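Local coordinates for protein cyanophycinase-like exopeptidase (actinobacterium SCGC AAA027-L06, PDB 6NQC) that is a predicted peptidase of family S51, named for its likeness to cyanophycinase, and probably hydrolyses peptide bonds as an exopeptidase with a serine nucleophile, at residues Asp230-Ile242 and Pro247-Phe259. Numbering follows the deposited sequence.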
ATOM      1  N   ASP A 230       3.938  17.529  -2.273  1.00 25.38           N
ATOM      2  CA  ASP A 230       2.722  17.178  -2.995  1.00 31.98           C
ATOM      3  C   ASP A 230       2.971  16.472  -4.319  1.00 35.43           C
ATOM      4  O   ASP A 230       2.017  16.231  -5.069  1.00 34.24           O
ATOM      5  CB  ASP A 230       1.863  18.439  -3.268  1.00 39.89           C
ATOM      6  CG  ASP A 230       0.922  18.763  -2.115  1.00 55.49           C
ATOM      7  OD1 ASP A 230       0.343  17.819  -1.531  1.00 65.01           O
ATOM      8  OD2 ASP A 230       0.775  19.964  -1.784  1.00 63.36           O
ATOM      9  N   HIS A 231       4.210  16.173  -4.649  1.00 23.62           N
ATOM     10  CA  HIS A 231       4.516  15.432  -5.860  1.00 24.73           C
ATOM     11  C   HIS A 231       4.854  13.991  -5.508  1.00 23.08           C
ATOM     12  O   HIS A 231       5.117  13.631  -4.366  1.00 21.99           O
ATOM     13  CB  HIS A 231       5.679  16.069  -6.635  1.00 24.37           C
ATOM     14  CG  HIS A 231       6.969  16.041  -5.892  1.00 32.62           C
ATOM     15  ND1 HIS A 231       7.231  16.887  -4.836  1.00 30.97           N
ATOM     16  CD2 HIS A 231       8.068  15.261  -6.038  1.00 34.06           C
ATOM     17  CE1 HIS A 231       8.440  16.626  -4.360  1.00 40.12           C
ATOM     18  NE2 HIS A 231       8.971  15.645  -5.074  1.00 35.46           N
ATOM     19  N   TRP A 232       4.833  13.157  -6.525  1.00 20.43           N
ATOM     20  CA  TRP A 232       5.105  11.742  -6.407  1.00 19.46           C
ATOM     21  C   TRP A 232       6.425  11.435  -7.085  1.00 24.26           C
ATOM     22  O   TRP A 232       6.688  11.896  -8.197  1.00 25.50           O
ATOM     23  CB  TRP A 232       4.018  10.939  -7.098  1.00 22.77           C
ATOM     24  CG  TRP A 232       2.667  11.019  -6.479  1.00 21.88           C
ATOM     25  CD1 TRP A 232       1.732  11.973  -6.673  1.00 24.54           C
ATOM     26  CD2 TRP A 232       2.111  10.079  -5.555  1.00 23.20           C
ATOM     27  NE1 TRP A 232       0.610  11.690  -5.938  1.00 20.69           N
ATOM     28  CE2 TRP A 232       0.827  10.533  -5.230  1.00 21.03           C
ATOM     29  CE3 TRP A 232       2.591   8.900  -4.961  1.00 16.60           C
ATOM     30  CZ2 TRP A 232      -0.006   9.843  -4.357  1.00 20.39           C
ATOM     31  CZ3 TRP A 232       1.779   8.239  -4.066  1.00 19.59           C
ATOM     32  CH2 TRP A 232       0.488   8.706  -3.782  1.00 19.45           C
ATOM     33  N   GLN A 233       7.216  10.604  -6.457  1.00 19.81           N
ATOM     34  CA  GLN A 233       8.538  10.282  -6.972  1.00 26.14           C
ATOM     35  C   GLN A 233       8.692   8.781  -7.112  1.00 20.33           C
ATOM     36  O   GLN A 233       8.222   8.014  -6.267  1.00 20.46           O
ATOM     37  CB  GLN A 233       9.611  10.856  -6.059  1.00 28.99           C
ATOM     38  CG  GLN A 233      10.945  11.038  -6.765  1.00 36.34           C
ATOM     39  CD  GLN A 233      12.013  11.552  -5.835  1.00 44.62           C
ATOM     40  OE1 GLN A 233      11.732  12.308  -4.898  1.00 49.27           O
ATOM     41  NE2 GLN A 233      13.245  11.138  -6.077  1.00 40.16           N
ATOM     42  N   VAL A 234       9.311   8.382  -8.215  1.00 19.98           N
ATOM     43  CA  VAL A 234       9.502   6.991  -8.572  1.00 21.78           C
ATOM     44  C   VAL A 234      10.739   6.494  -7.846  1.00 22.98           C
ATOM     45  O   VAL A 234      11.734   7.225  -7.735  1.00 21.14           O
ATOM     46  CB  VAL A 234       9.674   6.821 -10.091  1.00 19.45           C
ATOM     47  CG1 VAL A 234       9.940   5.336 -10.443  1.00 20.03           C
ATOM     48  CG2 VAL A 234       8.501   7.345 -10.845  1.00 21.18           C
ATOM     49  N   VAL A 235      10.674   5.259  -7.355  1.00 20.16           N
ATOM     50  CA  VAL A 235      11.765   4.604  -6.643  1.00 24.39           C
ATOM     51  C   VAL A 235      11.861   3.160  -7.133  1.00 25.24           C
ATOM     52  O   VAL A 235      10.855   2.521  -7.463  1.00 23.16           O
ATOM     53  CB  VAL A 235      11.550   4.650  -5.112  1.00 25.25           C
ATOM     54  CG1 VAL A 235      12.668   3.895  -4.396  1.00 31.20           C
ATOM     55  CG2 VAL A 235      11.468   6.089  -4.601  1.00 29.83           C
ATOM     56  N   GLY A 236      13.083   2.649  -7.181  1.00 25.41           N
ATOM     57  CA  GLY A 236      13.285   1.238  -7.425  1.00 19.23           C
ATOM     58  C   GLY A 236      13.768   0.896  -8.823  1.00 22.36           C
ATOM     59  O   GLY A 236      14.362   1.697  -9.541  1.00 27.72           O
ATOM     60  N   ASP A 237      13.494  -0.333  -9.207  1.00 21.29           N
ATOM     61  CA  ASP A 237      14.206  -0.998 -10.292  1.00 26.28           C
ATOM     62  C   ASP A 237      13.641  -0.756 -11.678  1.00 29.94           C
ATOM     63  O   ASP A 237      14.405  -0.831 -12.649  1.00 24.23           O
ATOM     64  CB  ASP A 237      14.244  -2.506 -10.001  1.00 29.38           C
ATOM     65  CG  ASP A 237      15.314  -2.883  -8.952  1.00 34.45           C
ATOM     66  OD1 ASP A 237      16.051  -1.991  -8.483  1.00 39.66           O
ATOM     67  OD2 ASP A 237      15.391  -4.068  -8.577  1.00 42.20           O
ATOM     68  N   ALA A 238      12.341  -0.450 -11.831  1.00 26.81           N
ATOM     69  CA  ALA A 238      11.775  -0.313 -13.167  1.00 22.44           C
ATOM     70  C   ALA A 238      10.905   0.936 -13.331  1.00 22.07           C
ATOM     71  O   ALA A 238      11.276   2.014 -12.864  1.00 22.16           O
ATOM     72  CB  ALA A 238      10.998  -1.588 -13.535  1.00 20.74           C
ATOM     73  N   LYS A 239       9.772   0.816 -14.022  1.00 15.34           N
ATOM     74  CA  LYS A 239       9.036   1.999 -14.441  1.00 20.91           C
ATOM     75  C   LYS A 239       7.656   2.122 -13.800  1.00 21.71           C
ATOM     76  O   LYS A 239       7.040   1.156 -13.353  1.00 20.33           O
ATOM     77  CB  LYS A 239       8.879   2.030 -15.966  1.00 21.11           C
ATOM     78  CG  LYS A 239      10.173   1.776 -16.735  1.00 28.01           C
ATOM     79  CD  LYS A 239       9.923   1.878 -18.252  1.00 38.00           C
ATOM     80  CE  LYS A 239      11.064   1.274 -19.079  1.00 52.75           C
ATOM     81  NZ  LYS A 239      10.559   0.235 -20.040  1.00 61.30           N
ATOM     82  N   VAL A 240       7.208   3.361 -13.760  1.00 19.48           N
ATOM     83  CA  VAL A 240       5.825   3.720 -13.493  1.00 16.28           C
ATOM     84  C   VAL A 240       5.245   4.228 -14.802  1.00 18.34           C
ATOM     85  O   VAL A 240       5.837   5.100 -15.458  1.00 24.90           O
ATOM     86  CB  VAL A 240       5.712   4.799 -12.411  1.00 16.34           C
ATOM     87  CG1 VAL A 240       4.282   5.322 -12.332  1.00 16.38           C
ATOM     88  CG2 VAL A 240       6.174   4.250 -11.088  1.00 18.89           C
ATOM     89  N   HIS A 241       4.076   3.724 -15.155  1.00 17.59           N
ATOM     90  CA  HIS A 241       3.406   4.050 -16.401  1.00 18.91           C
ATOM     91  C   HIS A 241       2.168   4.884 -16.133  1.00 17.39           C
ATOM     92  O   HIS A 241       1.284   4.481 -15.364  1.00 18.57           O
ATOM     93  CB  HIS A 241       3.047   2.761 -17.128  1.00 20.50           C
ATOM     94  CG  HIS A 241       4.173   1.793 -17.181  1.00 26.01           C
ATOM     95  ND1 HIS A 241       4.975   1.646 -18.296  1.00 22.00           N
ATOM     96  CD2 HIS A 241       4.666   0.945 -16.247  1.00 21.92           C
ATOM     97  CE1 HIS A 241       5.901   0.738 -18.054  1.00 27.93           C
ATOM     98  NE2 HIS A 241       5.734   0.293 -16.821  1.00 27.07           N
ATOM     99  N   ILE A 242       2.129   6.064 -16.740  1.00 19.78           N
ATOM    100  CA  ILE A 242       0.917   6.883 -16.719  1.00 20.09           C
ATOM    101  C   ILE A 242       0.013   6.398 -17.836  1.00 19.01           C
ATOM    102  O   ILE A 242       0.360   6.494 -19.010  1.00 17.64           O
ATOM    103  CB  ILE A 242       1.255   8.367 -16.876  1.00 18.58           C
ATOM    104  CG1 ILE A 242       2.361   8.755 -15.905  1.00 18.61           C
ATOM    105  CG2 ILE A 242       0.007   9.226 -16.683  1.00 17.97           C
ATOM    106  CD1 ILE A 242       2.154   8.230 -14.470  1.00 22.94           C
ATOM    107  N   PRO A 247      -1.395  12.507 -19.913  1.00 16.69           N
ATOM    108  CA  PRO A 247      -0.727  11.975 -21.117  1.00 19.72           C
ATOM    109  C   PRO A 247       0.115  10.741 -20.798  1.00 17.59           C
ATOM    110  O   PRO A 247       0.753  10.668 -19.752  1.00 19.63           O
ATOM    111  CB  PRO A 247       0.135  13.153 -21.590  1.00 15.32           C
ATOM    112  CG  PRO A 247      -0.639  14.394 -21.085  1.00 18.05           C
ATOM    113  CD  PRO A 247      -1.222  13.961 -19.757  1.00 20.12           C
ATOM    114  N   GLU A 248       0.072   9.757 -21.696  1.00 20.60           N
ATOM    115  CA  GLU A 248       0.822   8.523 -21.527  1.00 19.14           C
ATOM    116  C   GLU A 248       2.301   8.857 -21.422  1.00 23.39           C
ATOM    117  O   GLU A 248       2.833   9.660 -22.185  1.00 18.29           O
ATOM    118  CB  GLU A 248       0.556   7.566 -22.695  1.00 17.22           C
ATOM    119  CG  GLU A 248      -0.849   6.986 -22.697  1.00 19.56           C
ATOM    120  CD  GLU A 248      -1.177   6.145 -23.944  1.00 24.40           C
ATOM    121  OE1 GLU A 248      -0.255   5.844 -24.752  1.00 31.20           O
ATOM    122  OE2 GLU A 248      -2.355   5.764 -24.099  1.00 30.49           O
ATOM    123  N   GLN A 249       2.966   8.227 -20.473  1.00 21.07           N
ATOM    124  CA  GLN A 249       4.326   8.564 -20.077  1.00 22.66           C
ATOM    125  C   GLN A 249       4.877   7.378 -19.288  1.00 27.28           C
ATOM    126  O   GLN A 249       4.136   6.681 -18.586  1.00 21.83           O
ATOM    127  CB  GLN A 249       4.323   9.841 -19.193  1.00 17.51           C
ATOM    128  CG  GLN A 249       5.673  10.339 -18.767  1.00 27.86           C
ATOM    129  CD  GLN A 249       5.582  11.556 -17.865  1.00 27.61           C
ATOM    130  OE1 GLN A 249       4.494  12.085 -17.601  1.00 22.66           O
ATOM    131  NE2 GLN A 249       6.719  12.006 -17.380  1.00 29.72           N
ATOM    132  N   GLN A 250       6.187   7.168 -19.380  1.00 20.16           N
ATOM    133  CA  GLN A 250       6.892   6.187 -18.555  1.00 18.74           C
ATOM    134  C   GLN A 250       7.963   6.918 -17.770  1.00 23.28           C
ATOM    135  O   GLN A 250       8.693   7.754 -18.319  1.00 26.78           O
ATOM    136  CB  GLN A 250       7.485   5.046 -19.386  1.00 24.35           C
ATOM    137  CG  GLN A 250       6.439   4.264 -20.222  1.00 40.76           C
ATOM    138  CD  GLN A 250       5.962   5.060 -21.458  1.00 56.49           C
ATOM    139  OE1 GLN A 250       6.783   5.576 -22.233  1.00 54.51           O
ATOM    140  NE2 GLN A 250       4.627   5.164 -21.642  1.00 54.65           N
ATOM    141  N   LEU A 251       8.016   6.657 -16.473  1.00 21.50           N
ATOM    142  CA  LEU A 251       8.929   7.284 -15.548  1.00 21.31           C
ATOM    143  C   LEU A 251       9.788   6.231 -14.871  1.00 23.55           C
ATOM    144  O   LEU A 251       9.293   5.166 -14.475  1.00 20.37           O
ATOM    145  CB  LEU A 251       8.160   8.065 -14.466  1.00 16.82           C
ATOM    146  CG  LEU A 251       7.257   9.172 -14.998  1.00 22.69           C
ATOM    147  CD1 LEU A 251       5.890   8.652 -15.357  1.00 29.33           C
ATOM    148  CD2 LEU A 251       7.113  10.291 -13.993  1.00 30.37           C
ATOM    149  N   THR A 252      11.066   6.569 -14.685  1.00 25.24           N
ATOM    150  CA  THR A 252      12.002   5.727 -13.966  1.00 23.38           C
ATOM    151  C   THR A 252      12.405   6.384 -12.662  1.00 20.05           C
ATOM    152  O   THR A 252      12.005   7.532 -12.357  1.00 24.92           O
ATOM    153  CB  THR A 252      13.249   5.443 -14.826  1.00 29.78           C
ATOM    154  OG1 THR A 252      13.903   6.684 -15.147  1.00 26.28           O
ATOM    155  CG2 THR A 252      12.844   4.711 -16.094  1.00 35.70           C
ATOM    156  N   ALA A 253      13.262   5.666 -11.925  1.00 23.37           N
ATOM    157  CA  ALA A 253      13.739   6.089 -10.621  1.00 24.60           C
ATOM    158  C   ALA A 253      14.311   7.502 -10.675  1.00 24.47           C
ATOM    159  O   ALA A 253      15.125   7.841 -11.537  1.00 26.36           O
ATOM    160  CB  ALA A 253      14.812   5.113 -10.102  1.00 30.92           C
ATOM    161  N   GLY A 254      13.865   8.335  -9.727  1.00 22.88           N
ATOM    162  CA  GLY A 254      14.307   9.674  -9.614  1.00 31.92           C
ATOM    163  C   GLY A 254      13.328  10.691 -10.173  1.00 28.49           C
ATOM    164  O   GLY A 254      13.308  11.832  -9.711  1.00 30.92           O
ATOM    165  N   GLU A 255      12.506  10.292 -11.141  1.00 20.57           N
ATOM    166  CA  GLU A 255      11.584  11.213 -11.781  1.00 22.23           C
ATOM    167  C   GLU A 255      10.389  11.505 -10.876  1.00 27.10           C
ATOM    168  O   GLU A 255      10.031  10.721  -9.989  1.00 23.45           O
ATOM    169  CB  GLU A 255      11.099  10.653 -13.118  1.00 24.26           C
ATOM    170  CG  GLU A 255      12.206  10.425 -14.124  1.00 27.68           C
ATOM    171  CD  GLU A 255      11.679  10.138 -15.514  1.00 29.15           C
ATOM    172  OE1 GLU A 255      11.825   8.977 -15.961  1.00 29.88           O
ATOM    173  OE2 GLU A 255      11.131  11.085 -16.158  1.00 35.45           O
ATOM    174  N   SER A 256       9.777  12.659 -11.118  1.00 29.39           N
ATOM    175  CA  SER A 256       8.684  13.186 -10.316  1.00 27.38           C
ATOM    176  C   SER A 256       7.507  13.494 -11.223  1.00 27.81           C
ATOM    177  O   SER A 256       7.702  13.760 -12.401  1.00 25.62           O
ATOM    178  CB  SER A 256       9.098  14.475  -9.582  1.00 27.61           C
ATOM    179  OG  SER A 256       9.888  14.179  -8.445  1.00 37.84           O
ATOM    180  N   ILE A 257       6.299  13.469 -10.652  1.00 27.23           N
ATOM    181  CA  ILE A 257       5.079  13.872 -11.341  1.00 26.23           C
ATOM    182  C   ILE A 257       4.045  14.309 -10.307  1.00 25.16           C
ATOM    183  O   ILE A 257       3.995  13.781  -9.195  1.00 22.10           O
ATOM    184  CB  ILE A 257       4.546  12.710 -12.224  1.00 25.25           C
ATOM    185  CG1 ILE A 257       3.420  13.202 -13.126  1.00 30.74           C
ATOM    186  CG2 ILE A 257       4.101  11.547 -11.338  1.00 24.69           C
ATOM    187  CD1 ILE A 257       3.096  12.245 -14.250  1.00 27.59           C
ATOM    188  N   SER A 258       3.184  15.247 -10.691  1.00 24.98           N
ATOM    189  CA  SER A 258       2.066  15.661  -9.849  1.00 24.55           C
ATOM    190  C   SER A 258       0.748  15.106 -10.372  1.00 34.33           C
ATOM    191  O   SER A 258       0.532  15.004 -11.583  1.00 28.98           O
ATOM    192  CB  SER A 258       2.006  17.194  -9.728  1.00 34.48           C
ATOM    193  OG  SER A 258       3.079  17.661  -8.921  1.00 38.98           O
ATOM    194  N   PHE A 259      -0.117  14.709  -9.455  1.00 27.93           N
ATOM    195  CA  PHE A 259      -1.465  14.259  -9.809  1.00 28.41           C
ATOM    196  C   PHE A 259      -2.450  15.272  -9.211  1.00 36.75           C
ATOM    197  O   PHE A 259      -3.532  14.901  -8.790  1.00 36.64           O
ATOM    198  CB  PHE A 259      -1.764  12.861  -9.281  1.00 28.14           C
ATOM    199  CG  PHE A 259      -0.919  11.802  -9.879  1.00 26.49           C
ATOM    200  CD1 PHE A 259      -0.375  11.952 -11.151  1.00 22.02           C
ATOM    201  CD2 PHE A 259      -0.603  10.681  -9.152  1.00 24.92           C
ATOM    202  CE1 PHE A 259       0.422  10.967 -11.682  1.00 26.03           C
ATOM    203  CE2 PHE A 259       0.209   9.715  -9.667  1.00 24.50           C
ATOM    204  CZ  PHE A 259       0.700   9.837 -10.939  1.00 24.51           C
ATOM    205  OXT PHE A 259      -2.142  16.457  -9.084  1.00 55.41           O
TER
HETATM  206  O   HOH W   1      13.635   2.782 -12.037  1.00 26.84           O
HETATM  207  O   HOH W   2       2.104   4.685 -20.525  1.00 25.13           O
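Ile242 carries much of the apolar contact with Gln249, Leu251, Ile257 and Phe259. Its CB lies 3.7 Å from Pro247 O. With chi1 at -49°, CG1 stands anti to the carbonyl carbon and meets Leu251 CD1 at 3.6 Å. CG2, anti to the backbone N, meets Pro247 O at 3.5 Å. The tip, CD1, reaches the tip of Ile257 and comes to the edge of the Phe259 ring, 4.1 Å from CZ. Phe259 in turn lays its CE2 side over one face of Trp232, offset toward the rim. The Phe259 ring and the five-membered ring of Trp232 lie obliquely, their planes 34° apart. Farther along, Val234 sets CG2 against Leu251 CB at 3.7 Å.

Two antiparallel ladders frame these side chains. Val240 and Leu251 exchange backbone hydrogen bonds in one, Trp232 and Ile257 in the other. Between them runs a type II turn, Thr252 to Glu255. Glu255 OE1 accepts from Thr252 N at 2.8 Å and from Thr252 OG1. One water bridges Gly236 O, Ala238 O and Ala253 N.

Strand 256-257 is the last strand of the large mixed sheet, beside 232-236. Strand 249-251 edges the smaller sheet as the second arm of a beta hairpin with 240-244. Leu223 of strand 221-225 and Ile215 of strand 213-217 both touch Phe259, where the two sheets meet.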